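Local coordinates for protein putative platelet activating factor (PDB 2HSJ) that is of unknown function but, as a member of the GDSL-like SGNH hydrolase family, probably cleaves ester or related acyl bonds, at residues Y24-N28 and N76-Y82; T70-L74 and N110-I114. All coordinates share one frame; numbering follows the deposited sequence.

In the fold
The two contacts follow one run of chain after strand 60-64. Helix 70-75 packs beside helix 104-121 in contact 2, and the turn that follows it, 76-82, receives the C-terminal part of helix 3-30 in contact 1 before the chain enters strand 88-92. Their centres are about 15 Å apart, yet they touch: CD2 of His-80 lies 3.6 Å from CD1 of Leu-73, and CD1 of Leu-77 lies 4.1 Å from CG2 of Ile-114. Together they tie the long N-terminal helix, through helix 70-75, to helix 104-121 of the parallel-sheet core. A bound magnesium ion lies about 13 Å from the Leu-111 side chain; neither contact forms the metal site.

Contact 1: Y24-N28 and N76-Y82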
loop_
_atom_site.group_PDB
_atom_site.type_symbol
_atom_site.label_atom_id
_atom_site.label_comp_id
_atom_site.label_asym_id
_atom_site.label_seq_id
_atom_site.Cartn_x
_atom_site.Cartn_y
_atom_site.Cartn_z
ATOM N N TYR D 24 12.118 -5.092 15.890
ATOM C CA TYR D 24 11.672 -5.763 14.684
ATOM C C TYR D 24 10.649 -6.859 14.970
ATOM O O TYR D 24 9.678 -7.005 14.234
ATOM C CB TYR D 24 12.874 -6.382 14.013
ATOM C CG TYR D 24 13.791 -5.403 13.295
ATOM C CD1 TYR D 24 13.417 -4.059 13.066
ATOM C CD2 TYR D 24 15.032 -5.824 12.819
ATOM C CE1 TYR D 24 14.277 -3.170 12.363
ATOM C CE2 TYR D 24 15.881 -4.959 12.139
ATOM C CZ TYR D 24 15.506 -3.648 11.895
ATOM O OH TYR D 24 16.360 -2.794 11.205
ATOM N N ARG D 25 10.843 -7.617 16.039
ATOM C CA ARG D 25 9.897 -8.690 16.325
ATOM C C ARG D 25 8.494 -8.140 16.546
ATOM O O ARG D 25 7.503 -8.734 16.099
ATOM C CB ARG D 25 10.371 -9.566 17.492
ATOM C CG ARG D 25 11.481 -10.485 17.069
ATOM C CD ARG D 25 11.935 -11.359 18.236
ATOM N NE ARG D 25 12.971 -12.271 17.741
ATOM C CZ ARG D 25 14.241 -12.278 18.130
ATOM N NH1 ARG D 25 14.662 -11.457 19.093
ATOM N NH2 ARG D 25 15.083 -13.146 17.577
ATOM N N HIS D 26 8.399 -6.992 17.210
ATOM C CA HIS D 26 7.083 -6.415 17.442
ATOM C C HIS D 26 6.530 -5.777 16.156
ATOM O O HIS D 26 5.354 -5.942 15.829
ATOM C CB HIS D 26 7.128 -5.384 18.564
ATOM C CG HIS D 26 5.771 -5.009 19.101
ATOM N ND1 HIS D 26 5.622 -4.416 20.333
ATOM C CD2 HIS D 26 4.507 -5.182 18.620
ATOM C CE1 HIS D 26 4.343 -4.165 20.565
ATOM N NE2 HIS D 26 3.641 -4.623 19.542
ATOM N N LEU D 27 7.384 -5.076 15.392
ATOM C CA LEU D 27 6.897 -4.516 14.141
ATOM C C LEU D 27 6.428 -5.581 13.171
ATOM O O LEU D 27 5.488 -5.355 12.377
ATOM C CB LEU D 27 7.988 -3.686 13.462
ATOM C CG LEU D 27 8.205 -2.300 14.025
ATOM C CD1 LEU D 27 9.435 -1.704 13.299
ATOM C CD2 LEU D 27 6.976 -1.414 13.847
ATOM N N ASN D 28 7.076 -6.750 13.176
ATOM C CA ASN D 28 6.667 -7.831 12.283
ATOM C C ASN D 28 5.188 -8.190 12.475
ATOM O O ASN D 28 4.533 -8.672 11.531
ATOM C CB ASN D 28 7.504 -9.072 12.555
ATOM C CG ASN D 28 8.932 -8.932 12.095
ATOM O OD1 ASN D 28 9.291 -7.983 11.404
ATOM N ND2 ASN D 28 9.755 -9.905 12.454
ATOM N N ASN D 76 18.900 -15.344 14.891
ATOM C CA ASN D 76 17.772 -14.440 15.094
ATOM C C ASN D 76 16.972 -14.196 13.834
ATOM O O ASN D 76 16.340 -13.153 13.703
ATOM C CB ASN D 76 18.279 -13.115 15.633
ATOM C CG ASN D 76 18.825 -13.267 17.026
ATOM O OD1 ASN D 76 18.065 -13.321 17.997
ATOM N ND2 ASN D 76 20.141 -13.421 17.131
ATOM N N LEU D 77 16.999 -15.157 12.908
ATOM C CA LEU D 77 16.423 -14.936 11.590
ATOM C C LEU D 77 14.955 -14.505 11.617
ATOM O O LEU D 77 14.497 -13.723 10.762
ATOM C CB LEU D 77 16.589 -16.201 10.753
ATOM C CG LEU D 77 16.153 -16.108 9.293
ATOM C CD1 LEU D 77 16.917 -15.017 8.539
ATOM C CD2 LEU D 77 16.379 -17.490 8.611
ATOM N N ASP D 78 14.225 -14.998 12.620
ATOM C CA ASP D 78 12.805 -14.677 12.750
ATOM C C ASP D 78 12.533 -13.189 12.889
ATOM O O ASP D 78 11.441 -12.718 12.547
ATOM C CB ASP D 78 12.220 -15.379 13.994
ATOM C CG ASP D 78 12.803 -14.861 15.304
ATOM O OD1 ASP D 78 14.011 -15.008 15.547
ATOM O OD2 ASP D 78 12.020 -14.342 16.129
ATOM N N ALA D 79 13.488 -12.455 13.446
ATOM C CA ALA D 79 13.277 -11.013 13.613
ATOM C C ALA D 79 13.239 -10.280 12.255
ATOM O O ALA D 79 12.811 -9.117 12.181
ATOM C CB ALA D 79 14.365 -10.414 14.524
ATOM N N HIS D 80 13.708 -10.961 11.208
ATOM C CA HIS D 80 13.990 -10.265 9.944
ATOM C C HIS D 80 13.004 -10.594 8.870
ATOM O O HIS D 80 13.125 -10.074 7.762
ATOM C CB HIS D 80 15.409 -10.586 9.484
ATOM C CG HIS D 80 16.430 -10.185 10.496
ATOM N ND1 HIS D 80 17.066 -8.960 10.471
ATOM C CD2 HIS D 80 16.885 -10.825 11.598
ATOM C CE1 HIS D 80 17.890 -8.875 11.502
ATOM N NE2 HIS D 80 17.773 -9.977 12.224
ATOM N N LEU D 81 12.007 -11.434 9.195
ATOM C CA LEU D 81 11.072 -11.942 8.173
ATOM C C LEU D 81 9.620 -11.748 8.588
ATOM O O LEU D 81 9.210 -12.208 9.674
ATOM C CB LEU D 81 11.322 -13.428 7.929
ATOM C CG LEU D 81 12.711 -13.837 7.401
ATOM C CD1 LEU D 81 12.891 -15.361 7.449
ATOM C CD2 LEU D 81 12.905 -13.339 5.988
ATOM N N TYR D 82 8.845 -11.077 7.725
ATOM C CA TYR D 82 7.390 -11.057 7.856
ATOM C C TYR D 82 6.781 -10.713 6.516
ATOM O O TYR D 82 7.505 -10.298 5.584
ATOM C CB TYR D 82 6.916 -10.081 8.921
ATOM C CG TYR D 82 6.873 -8.620 8.522
ATOM C CD1 TYR D 82 5.666 -8.001 8.179
ATOM C CD2 TYR D 82 8.039 -7.838 8.527
ATOM C CE1 TYR D 82 5.591 -6.653 7.864
ATOM C CE2 TYR D 82 7.982 -6.479 8.180
ATOM C CZ TYR D 82 6.755 -5.887 7.831
ATOM O OH TYR D 82 6.661 -4.536 7.525
HETATM O O HOH W 1 17.217 -11.237 20.412
#
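Arg-25 reaches from the helix with its chain extended from CG to NE and grips the Asp-78 carboxylate side-on. Arg-25 NE bonds to Asp-78 OD2 at 2.8 Å and Arg-25 NH2 to Asp-78 OD1 at 3.0 Å, the second almost straight at 177°; both oxygens are met on their syn sides, though somewhat out of the carboxylate plane, and the two planes lie 20° apart. The same NH2 gives its other hydrogen to a lone pair of Asn-76 OD1, in the carbonyl plane, and a water accepts from NH1 while weakly bonding that same oxygen. Four bonds at its edge, three to protein and one to the water, thus fix the guanidinium's rotation, with Ala-79 CB over one face.

A further polar tie is Asn-28 ND2 to Ala-79 O, 3.2 Å, the donor standing above the carbonyl plane rather than on a lone pair. Asn-28 OD1 is held by Arg-63 of strand 60-64.

The remaining contacts are aromatic and apolar. Tyr-82 has CG between its backbone N and carbonyl carbon (chi1 79°), which turns one ring face to the helix, where Asn-28 CA makes a CH-pi contact 4.1 Å from the centroid. Tyr-24 turns an edge toward the His-80 face in an offset edge-to-face pair, centroids 6.0 Å apart, while its OH bonds to Gly-64 O. His-80 is itself held through both nitrogens, by Arg-63 O and Tyr-68 OH.

The turn after helix 70-75 thereby fastens helix 3-30 to the edge-strand side of a parallel, flavodoxin-like sheet, the three-layer alpha/beta/alpha core of SGNH hydrolases.

Contact 2: T70-L74 and N110-I114; sequences TGLLL and NLEAI
Asn-110 meets the start of helix 70-75 along its whole length. Asn-110 CB sits 3.4 Å from Thr-70 OG1 and close to Thr-70 CB; CG then comes near both Thr-70 OG1 and Gly-71 CA. At the tip the amide divides: Asn-110 OD1 lies against Leu-74 CD2 at 3.9 Å, and Asn-110 ND2 donates to Thr-70 OG1 at 3.0 Å. That bond is nearly straight, 169°, with the hydroxyl lying in the amide plane. Chi1 of -72°, CG beside the backbone N, leads the side chain across that of Thr-70, at about a right angle. Thr-70 OG1 is also bonded to Asp-97 OD1.

Strand 88-92 and the short helix 95-99 lie between the two helices in the chain, and their segments run the same way, axes 26° apart and 9.2 Å at closest approach, as neighbouring helices do on one side of an alpha/beta sandwich. One turn further on the packing is apolar. Leu-74 CD1 touches both Ala-113 CB and Ile-114 CG1, each at 3.9 Å. Ile-114 CD1 reaches Leu-73 CD2, 3.8 Å away. Leu-73 and Leu-111 both continue inward onto Leu-91 of strand 88-92, while Thr-70 CG2 rests 4.0 Å from Leu-111 CG.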
loop_
_atom_site.group_PDB
_atom_site.type_symbol
_atom_site.label_atom_id
_atom_site.label_comp_id
_atom_site.label_asym_id
_atom_site.label_seq_id
_atom_site.Cartn_x
_atom_site.Cartn_y
_atom_site.Cartn_z
ATOM N N THR D 70 26.966 -13.264 9.984
ATOM C CA THR D 70 26.106 -14.353 9.493
ATOM C C THR D 70 25.553 -15.221 10.624
ATOM O O THR D 70 24.408 -15.632 10.601
ATOM C CB THR D 70 26.823 -15.262 8.437
ATOM O OG1 THR D 70 27.928 -15.949 9.053
ATOM C CG2 THR D 70 27.298 -14.428 7.193
ATOM N N GLY D 71 26.373 -15.512 11.628
ATOM C CA GLY D 71 25.894 -16.335 12.745
ATOM C C GLY D 71 24.784 -15.692 13.566
ATOM O O GLY D 71 23.849 -16.378 13.998
ATOM N N LEU D 72 24.884 -14.372 13.770
ATOM C CA LEU D 72 23.882 -13.653 14.552
ATOM C C LEU D 72 22.564 -13.619 13.784
ATOM O O LEU D 72 21.473 -13.776 14.364
ATOM C CB LEU D 72 24.344 -12.216 14.825
ATOM C CG LEU D 72 25.654 -12.035 15.588
ATOM C CD1 LEU D 72 26.061 -10.543 15.579
ATOM C CD2 LEU D 72 25.524 -12.556 17.016
ATOM N N LEU D 73 22.675 -13.444 12.472
ATOM C CA LEU D 73 21.481 -13.404 11.624
ATOM C C LEU D 73 20.772 -14.744 11.620
ATOM O O LEU D 73 19.552 -14.810 11.763
ATOM C CB LEU D 73 21.821 -12.963 10.189
ATOM C CG LEU D 73 20.735 -13.094 9.124
ATOM C CD1 LEU D 73 19.551 -12.230 9.557
ATOM C CD2 LEU D 73 21.272 -12.647 7.762
ATOM N N LEU D 74 21.539 -15.815 11.470
ATOM C CA LEU D 74 20.936 -17.137 11.501
ATOM C C LEU D 74 20.197 -17.411 12.819
ATOM O O LEU D 74 19.056 -17.873 12.821
ATOM C CB LEU D 74 22.004 -18.214 11.252
ATOM C CG LEU D 74 21.485 -19.652 11.383
ATOM C CD1 LEU D 74 20.372 -19.964 10.358
ATOM C CD2 LEU D 74 22.647 -20.634 11.273
ATOM N N ASN D 110 26.593 -20.889 7.525
ATOM C CA ASN D 110 25.543 -20.032 8.081
ATOM C C ASN D 110 24.611 -19.517 6.985
ATOM O O ASN D 110 23.387 -19.587 7.121
ATOM C CB ASN D 110 26.140 -18.848 8.846
ATOM C CG ASN D 110 26.777 -19.252 10.168
ATOM O OD1 ASN D 110 26.511 -20.329 10.695
ATOM N ND2 ASN D 110 27.602 -18.377 10.708
ATOM N N LEU D 111 25.191 -19.034 5.882
ATOM C CA LEU D 111 24.385 -18.502 4.784
ATOM C C LEU D 111 23.556 -19.591 4.160
ATOM O O LEU D 111 22.394 -19.373 3.814
ATOM C CB LEU D 111 25.261 -17.852 3.718
ATOM C CG LEU D 111 25.812 -16.502 4.112
ATOM C CD1 LEU D 111 26.965 -16.122 3.236
ATOM C CD2 LEU D 111 24.677 -15.429 4.058
ATOM N N GLU D 112 24.148 -20.786 4.013
ATOM C CA GLU D 112 23.399 -21.890 3.435
ATOM C C GLU D 112 22.201 -22.248 4.303
ATOM O O GLU D 112 21.088 -22.444 3.802
ATOM C CB GLU D 112 24.297 -23.085 3.149
ATOM C CG GLU D 112 23.541 -24.127 2.358
ATOM C CD GLU D 112 24.431 -25.127 1.657
ATOM O OE1 GLU D 112 25.620 -25.244 2.036
ATOM O OE2 GLU D 112 23.913 -25.794 0.722
ATOM N N ALA D 113 22.393 -22.255 5.623
ATOM C CA ALA D 113 21.266 -22.516 6.520
ATOM C C ALA D 113 20.155 -21.438 6.446
ATOM O O ALA D 113 18.965 -21.745 6.553
ATOM C CB ALA D 113 21.771 -22.625 7.947
ATOM N N ILE D 114 20.560 -20.185 6.302
ATOM C CA ILE D 114 19.581 -19.081 6.127
ATOM C C ILE D 114 18.732 -19.334 4.855
ATOM O O ILE D 114 17.503 -19.299 4.880
ATOM C CB ILE D 114 20.281 -17.717 6.072
ATOM C CG1 ILE D 114 20.883 -17.364 7.437
ATOM C CG2 ILE D 114 19.293 -16.634 5.611
ATOM C CD1 ILE D 114 22.022 -16.368 7.410
#